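Local coordinates for uncharacterized DUF364 family protein (Pyrococcus horikoshii, PDB 3NPG) that is of unknown function but may chelate heavy metals through a chain that includes a Rossmann-like portion, at residues Leu45-Thr50 with Val228-Gly233; Ile97-Ala102 with Ser217-Asn222; Asp106-Ile111 with Arg130-Lys135; Met182-Ala187 with Lys191-Thr196. One frame throughout, in Å; residues are numbered along the deposited sequence.

Interaction 1 (Leu45-Thr50 with Val228-Gly233); sequences LGVAMT and VKLKLG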
loop_
_atom_site.group_PDB
_atom_site.type_symbol
_atom_site.label_atom_id
_atom_site.label_comp_id
_atom_site.label_asym_id
_atom_site.label_seq_id
_atom_site.Cartn_x
_atom_site.Cartn_y
_atom_site.Cartn_z
ATOM N N LEU A 45 -24.168 -3.576 21.689
ATOM C CA LEU A 45 -23.322 -2.995 20.655
ATOM C C LEU A 45 -22.366 -4.029 20.066
ATOM O O LEU A 45 -21.576 -4.634 20.788
ATOM C CB LEU A 45 -22.546 -1.782 21.210
ATOM C CG LEU A 45 -21.800 -0.908 20.186
ATOM C CD1 LEU A 45 -22.762 -0.276 19.187
ATOM C CD2 LEU A 45 -21.016 0.164 20.878
ATOM N N GLY A 46 -22.475 -4.241 18.764
ATOM C CA GLY A 46 -21.600 -5.147 18.040
ATOM C C GLY A 46 -20.642 -4.395 17.148
ATOM O O GLY A 46 -21.019 -3.381 16.545
ATOM N N VAL A 47 -19.377 -4.855 17.082
ATOM C CA VAL A 47 -18.357 -4.193 16.268
ATOM C C VAL A 47 -17.673 -5.157 15.317
ATOM O O VAL A 47 -17.640 -6.358 15.571
ATOM C CB VAL A 47 -17.324 -3.395 17.124
ATOM C CG1 VAL A 47 -17.985 -2.221 17.838
ATOM C CG2 VAL A 47 -16.606 -4.303 18.117
ATOM N N ALA A 48 -17.145 -4.631 14.203
ATOM C CA ALA A 48 -16.369 -5.405 13.236
ATOM C C ALA A 48 -15.300 -4.513 12.649
ATOM O O ALA A 48 -15.612 -3.416 12.175
ATOM C CB ALA A 48 -17.272 -5.938 12.136
HETATM N N MSE A 49 -14.021 -4.931 12.756
HETATM C CA MSE A 49 -12.891 -4.121 12.292
HETATM C C MSE A 49 -13.012 -3.708 10.831
HETATM O O MSE A 49 -13.199 -4.555 9.955
HETATM C CB MSE A 49 -11.561 -4.837 12.541
HETATM C CG MSE A 49 -10.356 -3.988 12.196
HETATM SE SE MSE A 49 -8.710 -4.931 12.420
HETATM C CE MSE A 49 -8.263 -4.310 14.190
ATOM N N THR A 50 -12.884 -2.403 10.570
ATOM C CA THR A 50 -12.903 -1.862 9.221
ATOM C C THR A 50 -11.531 -2.033 8.606
ATOM O O THR A 50 -10.524 -1.711 9.244
ATOM C CB THR A 50 -13.349 -0.387 9.243
ATOM O OG1 THR A 50 -14.596 -0.291 9.930
ATOM C CG2 THR A 50 -13.488 0.197 7.857
ATOM N N VAL A 228 -19.216 7.039 21.999
ATOM C CA VAL A 228 -18.520 8.324 21.934
ATOM C C VAL A 228 -17.084 8.117 21.455
ATOM O O VAL A 228 -16.633 8.812 20.549
ATOM C CB VAL A 228 -18.584 9.070 23.302
ATOM C CG1 VAL A 228 -17.581 10.220 23.358
ATOM C CG2 VAL A 228 -19.996 9.573 23.584
ATOM N N LYS A 229 -16.396 7.105 22.004
ATOM C CA LYS A 229 -15.017 6.803 21.623
ATOM C C LYS A 229 -14.931 6.186 20.227
ATOM O O LYS A 229 -14.022 6.527 19.472
ATOM C CB LYS A 229 -14.341 5.900 22.674
ATOM C CG LYS A 229 -14.318 6.505 24.094
ATOM C CD LYS A 229 -13.326 7.667 24.223
ATOM C CE LYS A 229 -13.274 8.197 25.635
ATOM N NZ LYS A 229 -12.428 9.413 25.736
ATOM N N LEU A 230 -15.907 5.308 19.858
ATOM C CA LEU A 230 -15.935 4.700 18.509
ATOM C C LEU A 230 -16.105 5.778 17.446
ATOM O O LEU A 230 -15.426 5.745 16.414
ATOM C CB LEU A 230 -17.070 3.661 18.385
ATOM C CG LEU A 230 -16.809 2.276 18.981
ATOM C CD1 LEU A 230 -18.059 1.457 18.975
ATOM C CD2 LEU A 230 -15.715 1.543 18.227
ATOM N N LYS A 231 -16.994 6.763 17.716
ATOM C CA LYS A 231 -17.245 7.890 16.813
ATOM C C LYS A 231 -16.037 8.829 16.752
ATOM O O LYS A 231 -15.809 9.465 15.721
ATOM C CB LYS A 231 -18.502 8.660 17.249
ATOM C CG LYS A 231 -19.801 7.939 16.941
ATOM C CD LYS A 231 -20.953 8.498 17.755
ATOM C CE LYS A 231 -22.269 7.948 17.286
ATOM N NZ LYS A 231 -23.327 8.101 18.310
ATOM N N LEU A 232 -15.251 8.904 17.857
ATOM C CA LEU A 232 -14.050 9.749 17.923
ATOM C C LEU A 232 -12.826 9.068 17.295
ATOM O O LEU A 232 -11.803 9.715 17.092
ATOM C CB LEU A 232 -13.743 10.154 19.381
ATOM C CG LEU A 232 -14.557 11.322 19.941
ATOM C CD1 LEU A 232 -14.460 11.372 21.437
ATOM C CD2 LEU A 232 -14.112 12.643 19.338
ATOM N N GLY A 233 -12.947 7.775 16.996
ATOM C CA GLY A 233 -11.868 6.997 16.397
ATOM C C GLY A 233 -10.806 6.573 17.395
ATOM O O GLY A 233 -9.644 6.388 17.024
#
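V47, which meets L230 across this contact, has its backbone gripped at both polar ends: the side-chain amide of Q201 takes its N-H and that of N90 donates to its O. Strand 43-49 is an outermost strand of a three-stranded antiparallel sheet within the chain. G46 and A48 pair with V35 and T33 of strand 32-38, while the alternate residue V47 uses side-chain amides instead of a further strand. The side chains of L45 and V47 carry the contact to helix 223-232, and they converge on a single methyl group. CD1 of L230 meets CD2 of L45 at 3.7 Å, the two leucines reaching toward each other tip to tip. The same CD1 of L230 also lies 3.9 Å from CG1 of V47, whose side chain runs at a slant to that of L230. That V47 branch is set anti to the carbonyl carbon (chi1 -66°), and L45 extends with CG anti to its own N (chi1 -170°). All three are buried, and F238 of helix 235-239 packs on both V47 and L230. Past L230 the helix closes in a Schellman motif, where G233, at a phi of 78°, sends its N weakly back to L230 O, 3.3 Å away.

Interaction 2 (Ile97-Ala102 with Ser217-Asn222); sequences IDLREA and SMKVTN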
loop_
_atom_site.group_PDB
_atom_site.type_symbol
_atom_site.label_atom_id
_atom_site.label_comp_id
_atom_site.label_asym_id
_atom_site.label_seq_id
_atom_site.Cartn_x
_atom_site.Cartn_y
_atom_site.Cartn_z
ATOM N N ILE A 97 -25.216 -13.286 24.402
ATOM C CA ILE A 97 -23.988 -13.920 24.921
ATOM C C ILE A 97 -24.081 -14.288 26.422
ATOM O O ILE A 97 -24.460 -13.451 27.244
ATOM C CB ILE A 97 -22.704 -13.077 24.586
ATOM C CG1 ILE A 97 -21.407 -13.895 24.800
ATOM C CG2 ILE A 97 -22.670 -11.743 25.359
ATOM C CD1 ILE A 97 -21.045 -14.810 23.668
ATOM N N ASP A 98 -23.765 -15.557 26.758
ATOM C CA ASP A 98 -23.725 -16.028 28.139
ATOM C C ASP A 98 -22.274 -16.256 28.529
ATOM O O ASP A 98 -21.611 -17.132 27.964
ATOM C CB ASP A 98 -24.553 -17.322 28.301
ATOM C CG ASP A 98 -24.728 -17.800 29.743
ATOM O OD1 ASP A 98 -24.368 -17.038 30.674
ATOM O OD2 ASP A 98 -25.272 -18.896 29.937
ATOM N N LEU A 99 -21.750 -15.410 29.426
ATOM C CA LEU A 99 -20.343 -15.450 29.808
ATOM C C LEU A 99 -20.119 -16.113 31.180
ATOM O O LEU A 99 -19.150 -15.793 31.869
ATOM C CB LEU A 99 -19.746 -14.029 29.774
ATOM C CG LEU A 99 -19.797 -13.324 28.414
ATOM C CD1 LEU A 99 -19.611 -11.826 28.568
ATOM C CD2 LEU A 99 -18.776 -13.898 27.464
ATOM N N ARG A 100 -20.976 -17.083 31.541
ATOM C CA ARG A 100 -20.835 -17.820 32.805
ATOM C C ARG A 100 -19.550 -18.638 32.848
ATOM O O ARG A 100 -18.869 -18.652 33.871
ATOM C CB ARG A 100 -22.048 -18.725 33.047
ATOM C CG ARG A 100 -23.196 -18.009 33.719
ATOM C CD ARG A 100 -24.454 -18.848 33.763
ATOM N NE ARG A 100 -24.318 -20.016 34.631
ATOM C CZ ARG A 100 -25.351 -20.702 35.102
ATOM N NH1 ARG A 100 -26.592 -20.319 34.827
ATOM N NH2 ARG A 100 -25.153 -21.755 35.882
ATOM N N GLU A 101 -19.214 -19.316 31.740
ATOM C CA GLU A 101 -18.011 -20.153 31.672
ATOM C C GLU A 101 -16.868 -19.432 30.926
ATOM O O GLU A 101 -15.914 -20.074 30.460
ATOM C CB GLU A 101 -18.327 -21.518 31.027
ATOM C CG GLU A 101 -19.368 -22.339 31.786
ATOM C CD GLU A 101 -18.951 -22.836 33.162
ATOM O OE1 GLU A 101 -17.799 -23.310 33.306
ATOM O OE2 GLU A 101 -19.801 -22.811 34.081
ATOM N N ALA A 102 -16.951 -18.100 30.853
ATOM C CA ALA A 102 -15.920 -17.300 30.227
ATOM C C ALA A 102 -14.764 -17.066 31.201
ATOM O O ALA A 102 -14.988 -16.835 32.391
ATOM C CB ALA A 102 -16.496 -15.972 29.765
ATOM N N SER A 217 -12.593 -12.219 22.958
ATOM C CA SER A 217 -13.182 -10.950 22.563
ATOM C C SER A 217 -13.500 -10.088 23.789
ATOM O O SER A 217 -12.944 -10.324 24.869
ATOM C CB SER A 217 -14.440 -11.188 21.738
ATOM O OG SER A 217 -14.836 -10.007 21.067
HETATM N N MSE A 218 -14.372 -9.067 23.620
HETATM C CA MSE A 218 -14.753 -8.167 24.710
HETATM C C MSE A 218 -16.216 -7.730 24.606
HETATM O O MSE A 218 -16.735 -7.545 23.502
HETATM C CB MSE A 218 -13.826 -6.942 24.755
HETATM C CG MSE A 218 -13.890 -6.077 23.492
HETATM SE SE MSE A 218 -12.439 -4.820 23.395
HETATM C CE MSE A 218 -10.920 -6.097 23.191
ATOM N N LYS A 219 -16.874 -7.547 25.760
ATOM C CA LYS A 219 -18.259 -7.095 25.804
ATOM C C LYS A 219 -18.327 -5.661 26.301
ATOM O O LYS A 219 -17.723 -5.334 27.322
ATOM C CB LYS A 219 -19.114 -8.021 26.692
ATOM C CG LYS A 219 -20.601 -7.656 26.702
ATOM C CD LYS A 219 -21.412 -8.599 27.554
ATOM C CE LYS A 219 -22.871 -8.235 27.542
ATOM N NZ LYS A 219 -23.672 -9.150 28.392
ATOM N N VAL A 220 -19.076 -4.805 25.586
ATOM C CA VAL A 220 -19.248 -3.399 25.956
ATOM C C VAL A 220 -20.062 -3.275 27.259
ATOM O O VAL A 220 -21.202 -3.739 27.322
ATOM C CB VAL A 220 -19.882 -2.583 24.802
ATOM C CG1 VAL A 220 -20.031 -1.122 25.191
ATOM C CG2 VAL A 220 -19.065 -2.718 23.519
ATOM N N THR A 221 -19.459 -2.669 28.303
ATOM C CA THR A 221 -20.119 -2.483 29.603
ATOM C C THR A 221 -20.914 -1.174 29.650
ATOM O O THR A 221 -21.950 -1.113 30.303
ATOM C CB THR A 221 -19.102 -2.599 30.757
ATOM O OG1 THR A 221 -18.005 -1.711 30.519
ATOM C CG2 THR A 221 -18.594 -4.012 30.939
ATOM N N ASN A 222 -20.421 -0.125 28.956
ATOM C CA ASN A 222 -21.111 1.163 28.853
ATOM C C ASN A 222 -21.250 1.531 27.379
ATOM O O ASN A 222 -20.280 1.961 26.753
ATOM C CB ASN A 222 -20.346 2.261 29.624
ATOM C CG ASN A 222 -21.146 3.532 29.864
ATOM O OD1 ASN A 222 -21.825 4.062 28.971
ATOM N ND2 ASN A 222 -21.021 4.084 31.055
#
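The flat element between I97, L99 and K219 is no ring but the lysine chain itself, a fully extended planar zigzag. CG2 of I97 stands over one broad side of it, 4.0 Å from CD of K219, and the same CG2 of I97 is 4.1 Å from NZ of K219, so that it spans the far half of the chain. L99 arrives differently: its CD1 comes in beside the zigzag, much nearer to its plane, and slants across to CD of K219 at 3.8 Å. CD of the lysine is therefore touched from two directions, whereas the side chains of I97 and K219 run alongside with reversed direction. With CG anti to the backbone N (chi1 -176°) and every later torsion also extended, K219 reaches from strand 214-220 to the loop that follows helix 79-96. I97 is the first residue after that helix and also packs on L203 and P204. L99 begins a type I turn that runs to A102, and its side chain rests on Y245 of strand 242-248, the strand to which K219 is paired through I243. The contact thus lays a surface loop against the antiparallel margin of the mixed sheet. An alanine in place of K219 would probably leave the I97 and L99 methyls without their shared partner and the loop less firmly held against the strand. No hydrogen bond crosses here; the lysine contributes its aliphatic length, which implies a nondirectional, modest attraction at the partly exposed surface.

Interaction 3 (Asp106-Ile111 with Arg130-Lys135); sequences DVTELI and RTLKEK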
loop_
_atom_site.group_PDB
_atom_site.type_symbol
_atom_site.label_atom_id
_atom_site.label_comp_id
_atom_site.label_asym_id
_atom_site.label_seq_id
_atom_site.Cartn_x
_atom_site.Cartn_y
_atom_site.Cartn_z
ATOM N N ASP A 106 -5.935 -13.204 29.425
ATOM C CA ASP A 106 -5.396 -12.762 28.147
ATOM C C ASP A 106 -5.147 -13.993 27.253
ATOM O O ASP A 106 -5.061 -15.113 27.761
ATOM C CB ASP A 106 -4.084 -11.971 28.368
ATOM C CG ASP A 106 -3.558 -11.268 27.128
ATOM O OD1 ASP A 106 -4.341 -10.532 26.485
ATOM O OD2 ASP A 106 -2.348 -11.412 26.830
ATOM N N VAL A 107 -5.037 -13.785 25.927
ATOM C CA VAL A 107 -4.776 -14.870 24.963
ATOM C C VAL A 107 -3.435 -15.576 25.268
ATOM O O VAL A 107 -3.324 -16.791 25.097
ATOM C CB VAL A 107 -4.811 -14.352 23.503
ATOM C CG1 VAL A 107 -4.914 -15.512 22.510
ATOM C CG2 VAL A 107 -5.951 -13.363 23.301
ATOM N N THR A 108 -2.433 -14.809 25.732
ATOM C CA THR A 108 -1.112 -15.343 26.074
ATOM C C THR A 108 -1.192 -16.342 27.249
ATOM O O THR A 108 -0.508 -17.367 27.228
ATOM C CB THR A 108 -0.138 -14.197 26.356
ATOM O OG1 THR A 108 -0.644 -13.413 27.442
ATOM C CG2 THR A 108 0.091 -13.312 25.135
ATOM N N GLU A 109 -2.069 -16.051 28.255
ATOM C CA GLU A 109 -2.304 -16.929 29.421
ATOM C C GLU A 109 -2.928 -18.239 28.973
ATOM O O GLU A 109 -2.578 -19.304 29.494
ATOM C CB GLU A 109 -3.246 -16.249 30.440
ATOM C CG GLU A 109 -2.696 -14.977 31.058
ATOM C CD GLU A 109 -3.663 -14.292 32.008
ATOM O OE1 GLU A 109 -4.077 -14.933 33.001
ATOM O OE2 GLU A 109 -4.003 -13.113 31.759
ATOM N N LEU A 110 -3.898 -18.155 28.036
ATOM C CA LEU A 110 -4.615 -19.309 27.499
ATOM C C LEU A 110 -3.652 -20.305 26.825
ATOM O O LEU A 110 -3.795 -21.518 27.012
ATOM C CB LEU A 110 -5.692 -18.831 26.498
ATOM C CG LEU A 110 -6.625 -19.907 25.944
ATOM C CD1 LEU A 110 -7.689 -20.296 26.967
ATOM C CD2 LEU A 110 -7.274 -19.448 24.682
ATOM N N ILE A 111 -2.660 -19.785 26.060
ATOM C CA ILE A 111 -1.653 -20.610 25.372
ATOM C C ILE A 111 -0.763 -21.338 26.382
ATOM O O ILE A 111 -0.415 -22.501 26.169
ATOM C CB ILE A 111 -0.798 -19.747 24.391
ATOM C CG1 ILE A 111 -1.681 -18.853 23.469
ATOM C CG2 ILE A 111 0.178 -20.613 23.589
ATOM C CD1 ILE A 111 -2.686 -19.600 22.550
ATOM N N ARG A 130 5.296 -10.382 21.325
ATOM C CA ARG A 130 6.428 -10.188 22.242
ATOM C C ARG A 130 6.438 -11.213 23.380
ATOM O O ARG A 130 7.506 -11.700 23.760
ATOM C CB ARG A 130 6.424 -8.759 22.808
ATOM N N THR A 131 5.250 -11.545 23.915
ATOM C CA THR A 131 5.109 -12.485 25.030
ATOM C C THR A 131 5.389 -13.939 24.595
ATOM O O THR A 131 6.004 -14.695 25.345
ATOM C CB THR A 131 3.711 -12.346 25.674
ATOM O OG1 THR A 131 3.402 -10.963 25.856
ATOM C CG2 THR A 131 3.605 -13.080 27.005
ATOM N N LEU A 132 4.926 -14.325 23.393
ATOM C CA LEU A 132 5.053 -15.703 22.910
ATOM C C LEU A 132 6.383 -15.996 22.197
ATOM O O LEU A 132 6.834 -17.143 22.204
ATOM C CB LEU A 132 3.870 -16.069 22.001
ATOM C CG LEU A 132 2.485 -16.046 22.658
ATOM C CD1 LEU A 132 1.420 -16.146 21.635
ATOM C CD2 LEU A 132 2.333 -17.164 23.675
ATOM N N LYS A 133 7.001 -14.974 21.567
ATOM C CA LYS A 133 8.263 -15.148 20.829
ATOM C C LYS A 133 9.435 -15.597 21.738
ATOM O O LYS A 133 10.406 -16.174 21.241
ATOM C CB LYS A 133 8.628 -13.863 20.068
ATOM C CG LYS A 133 9.224 -14.129 18.698
ATOM C CD LYS A 133 9.519 -12.836 17.954
ATOM N N GLU A 134 9.329 -15.351 23.063
ATOM C CA GLU A 134 10.393 -15.693 24.022
ATOM C C GLU A 134 10.266 -17.123 24.607
ATOM O O GLU A 134 11.223 -17.621 25.207
ATOM C CB GLU A 134 10.476 -14.640 25.154
ATOM C CG GLU A 134 9.223 -14.560 26.017
ATOM C CD GLU A 134 9.236 -13.479 27.083
ATOM O OE1 GLU A 134 9.850 -12.412 26.847
ATOM O OE2 GLU A 134 8.553 -13.665 28.115
ATOM N N LYS A 135 9.089 -17.765 24.457
ATOM C CA LYS A 135 8.877 -19.112 24.999
ATOM C C LYS A 135 8.493 -20.143 23.920
ATOM O O LYS A 135 8.632 -21.349 24.152
ATOM C CB LYS A 135 7.827 -19.086 26.121
#
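T108 and T131 meet at about a right angle, CG2 of T108 lying 3.8 Å from CB of T131. Beside them, CD2 of L132 rests 4.1 Å from CG2 of I111, again with the side chains crossing steeply. T108, I111 and L132 form the buried part of the contact. T131, although its CB makes the nearest approach to T108, is on the partly exposed side, its OG1 hydrogen-bonded to P127 O within its own helix; the loose solvent end comes beyond it, at the exposed K133 and E134. Behind the T108 methyl lies a polar start to helix 107-112. T108 OG1 donates to OD2 of the N-cap residue D106 at 2.7 Å, on the anti side of the carboxylate. E109 OE2 accepts D106 N at 3.0 Å, met from well above its own carboxylate plane. Replacing T108 by alanine would probably open a gap against T131 and leave the D106 carboxylate without this hydroxyl donor. Helices 107-112 and 126-132 pack together in the Rossmann-like part of the chain, and both face the mixed sheet: I111 and L132 each press on I119 of strand 118-122 and I169 of strand 167-171, with I111 reaching on to L192 of strand 192-196.

Interaction 4 (Met182-Ala187 with Lys191-Thr196); sequences MILDRA and KLIVIT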
loop_
_atom_site.group_PDB
_atom_site.type_symbol
_atom_site.label_atom_id
_atom_site.label_comp_id
_atom_site.label_asym_id
_atom_site.label_seq_id
_atom_site.Cartn_x
_atom_site.Cartn_y
_atom_site.Cartn_z
HETATM N N MSE A 182 -10.077 -20.656 4.928
HETATM C CA MSE A 182 -8.774 -21.201 4.524
HETATM C C MSE A 182 -7.927 -21.574 5.753
HETATM O O MSE A 182 -7.369 -22.675 5.802
HETATM C CB MSE A 182 -8.022 -20.190 3.625
HETATM C CG MSE A 182 -6.657 -20.700 3.117
HETATM SE SE MSE A 182 -5.188 -20.324 4.339
HETATM C CE MSE A 182 -5.256 -18.391 4.323
ATOM N N ILE A 183 -7.843 -20.656 6.751
ATOM C CA ILE A 183 -7.074 -20.864 7.984
ATOM C C ILE A 183 -7.462 -22.173 8.673
ATOM O O ILE A 183 -6.584 -22.959 9.037
ATOM C CB ILE A 183 -7.201 -19.628 8.935
ATOM C CG1 ILE A 183 -6.471 -18.402 8.341
ATOM C CG2 ILE A 183 -6.685 -19.956 10.359
ATOM C CD1 ILE A 183 -6.915 -17.055 8.925
ATOM N N LEU A 184 -8.776 -22.435 8.801
ATOM C CA LEU A 184 -9.275 -23.661 9.435
ATOM C C LEU A 184 -8.995 -24.899 8.588
ATOM O O LEU A 184 -8.635 -25.940 9.131
ATOM C CB LEU A 184 -10.776 -23.542 9.746
ATOM C CG LEU A 184 -11.153 -22.487 10.797
ATOM C CD1 LEU A 184 -12.647 -22.361 10.923
ATOM C CD2 LEU A 184 -10.531 -22.810 12.150
ATOM N N ASP A 185 -9.121 -24.779 7.254
ATOM C CA ASP A 185 -8.844 -25.889 6.336
ATOM C C ASP A 185 -7.365 -26.299 6.392
ATOM O O ASP A 185 -7.056 -27.494 6.329
ATOM C CB ASP A 185 -9.248 -25.515 4.895
ATOM C CG ASP A 185 -8.717 -26.468 3.822
ATOM O OD1 ASP A 185 -8.949 -27.697 3.949
ATOM O OD2 ASP A 185 -8.105 -25.979 2.840
ATOM N N ARG A 186 -6.454 -25.312 6.534
ATOM C CA ARG A 186 -5.014 -25.578 6.563
ATOM C C ARG A 186 -4.496 -25.896 7.968
ATOM O O ARG A 186 -3.355 -26.333 8.113
ATOM C CB ARG A 186 -4.229 -24.415 5.925
ATOM C CG ARG A 186 -4.585 -24.169 4.445
ATOM C CD ARG A 186 -4.365 -25.409 3.586
ATOM N NE ARG A 186 -2.942 -25.691 3.382
ATOM C CZ ARG A 186 -2.476 -26.812 2.834
ATOM N NH1 ARG A 186 -3.312 -27.770 2.449
ATOM N NH2 ARG A 186 -1.172 -26.987 2.674
ATOM N N ALA A 187 -5.351 -25.738 8.999
ATOM C CA ALA A 187 -4.990 -26.055 10.389
ATOM C C ALA A 187 -5.045 -27.576 10.625
ATOM O O ALA A 187 -5.850 -28.055 11.431
ATOM C CB ALA A 187 -5.933 -25.344 11.340
ATOM N N LYS A 191 -4.111 -27.984 17.564
ATOM C CA LYS A 191 -5.021 -28.466 18.614
ATOM C C LYS A 191 -5.673 -27.288 19.357
ATOM O O LYS A 191 -6.645 -27.475 20.099
ATOM C CB LYS A 191 -4.280 -29.409 19.603
ATOM C CG LYS A 191 -2.838 -28.995 19.919
ATOM C CD LYS A 191 -2.106 -30.074 20.704
ATOM C CE LYS A 191 -0.696 -29.672 21.015
ATOM N NZ LYS A 191 0.012 -30.720 21.792
ATOM N N LEU A 192 -5.168 -26.070 19.106
ATOM C CA LEU A 192 -5.636 -24.855 19.753
ATOM C C LEU A 192 -5.763 -23.721 18.715
ATOM O O LEU A 192 -4.755 -23.279 18.169
ATOM C CB LEU A 192 -4.641 -24.462 20.872
ATOM C CG LEU A 192 -4.990 -23.233 21.714
ATOM C CD1 LEU A 192 -6.208 -23.488 22.585
ATOM C CD2 LEU A 192 -3.840 -22.852 22.583
ATOM N N ILE A 193 -7.013 -23.307 18.393
ATOM C CA ILE A 193 -7.278 -22.221 17.437
ATOM C C ILE A 193 -8.074 -21.116 18.120
ATOM O O ILE A 193 -9.239 -21.319 18.477
ATOM C CB ILE A 193 -7.975 -22.743 16.140
ATOM C CG1 ILE A 193 -7.122 -23.849 15.461
ATOM C CG2 ILE A 193 -8.269 -21.583 15.168
ATOM C CD1 ILE A 193 -7.799 -24.575 14.387
ATOM N N VAL A 194 -7.427 -19.959 18.350
ATOM C CA VAL A 194 -8.046 -18.828 19.045
ATOM C C VAL A 194 -8.335 -17.679 18.076
ATOM O O VAL A 194 -7.419 -17.182 17.415
ATOM C CB VAL A 194 -7.172 -18.348 20.242
ATOM C CG1 VAL A 194 -7.906 -17.307 21.074
ATOM C CG2 VAL A 194 -6.738 -19.522 21.110
ATOM N N ILE A 195 -9.602 -17.250 18.000
ATOM C CA ILE A 195 -9.999 -16.094 17.188
ATOM C C ILE A 195 -10.111 -14.882 18.122
ATOM O O ILE A 195 -11.021 -14.825 18.951
ATOM C CB ILE A 195 -11.324 -16.379 16.402
ATOM C CG1 ILE A 195 -11.247 -17.721 15.602
ATOM C CG2 ILE A 195 -11.706 -15.207 15.498
ATOM C CD1 ILE A 195 -10.034 -17.856 14.605
ATOM N N THR A 196 -9.100 -13.995 18.088
ATOM C CA THR A 196 -8.993 -12.895 19.047
ATOM C C THR A 196 -9.295 -11.522 18.454
ATOM O O THR A 196 -8.880 -11.218 17.335
ATOM C CB THR A 196 -7.634 -12.939 19.774
ATOM O OG1 THR A 196 -7.629 -11.960 20.814
ATOM C CG2 THR A 196 -6.454 -12.708 18.833
#
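I193 sets its CD1 against two residues at the end of the preceding helix, 3.7 Å from CB of A187 and 3.9 Å from CD2 of L184. CD2 of L184 also lies 4.0 Å from CG2 of I193, so it straddles both branches of the isoleucine as the side chains pass at a slant. With CG1 anti to the carbonyl carbon (chi1 -57°) and CD1 extended beyond it (chi2 169°), the longer I193 branch points into the helix's last turn. A187 follows the helix, its N bonded weakly to L184 O. Only three residues separate the segments: this is the return leg of a beta-alpha-beta crossover, in which strand 167-171 leads through helices 174-177 and 180-186 to its parallel neighbour 192-196, as in Rossmann-like folds. Alternation along the strand turns L192 and V194 to the opposite face of the sheet, where they pack on helix 107-112. NZ of K211 bonds to A187 O and, more weakly, to L184 O. Elsewhere on the helix M182, a selenomethionine, packs on Y159 of the third subunit. The backbone of I193 is held in turn by T213, whose OG1 accepts from its N.

Interactions 1 and 2 both span much of the chain, and 2, 3 and 4 all fall between the two segments of interaction 1; 3 and 4 follow one another in series within interaction 2. Strand 214-220 leads directly into helix 223-232, so interactions 1 and 2, with centres 17 Å apart, touch where L45 O meets V220 CG2. Interactions 3 and 4, also 17 Å apart by centres, use opposite faces of strand 192-196, with L110 packed on V194. Interaction 2 joins the same mixed sheet one strand further on. Interaction 1 instead bridges the small antiparallel sheet to helix 223-232, between strands 214-220 and 242-248 of the mixed sheet, linking early and late parts of the chain in one compact protein.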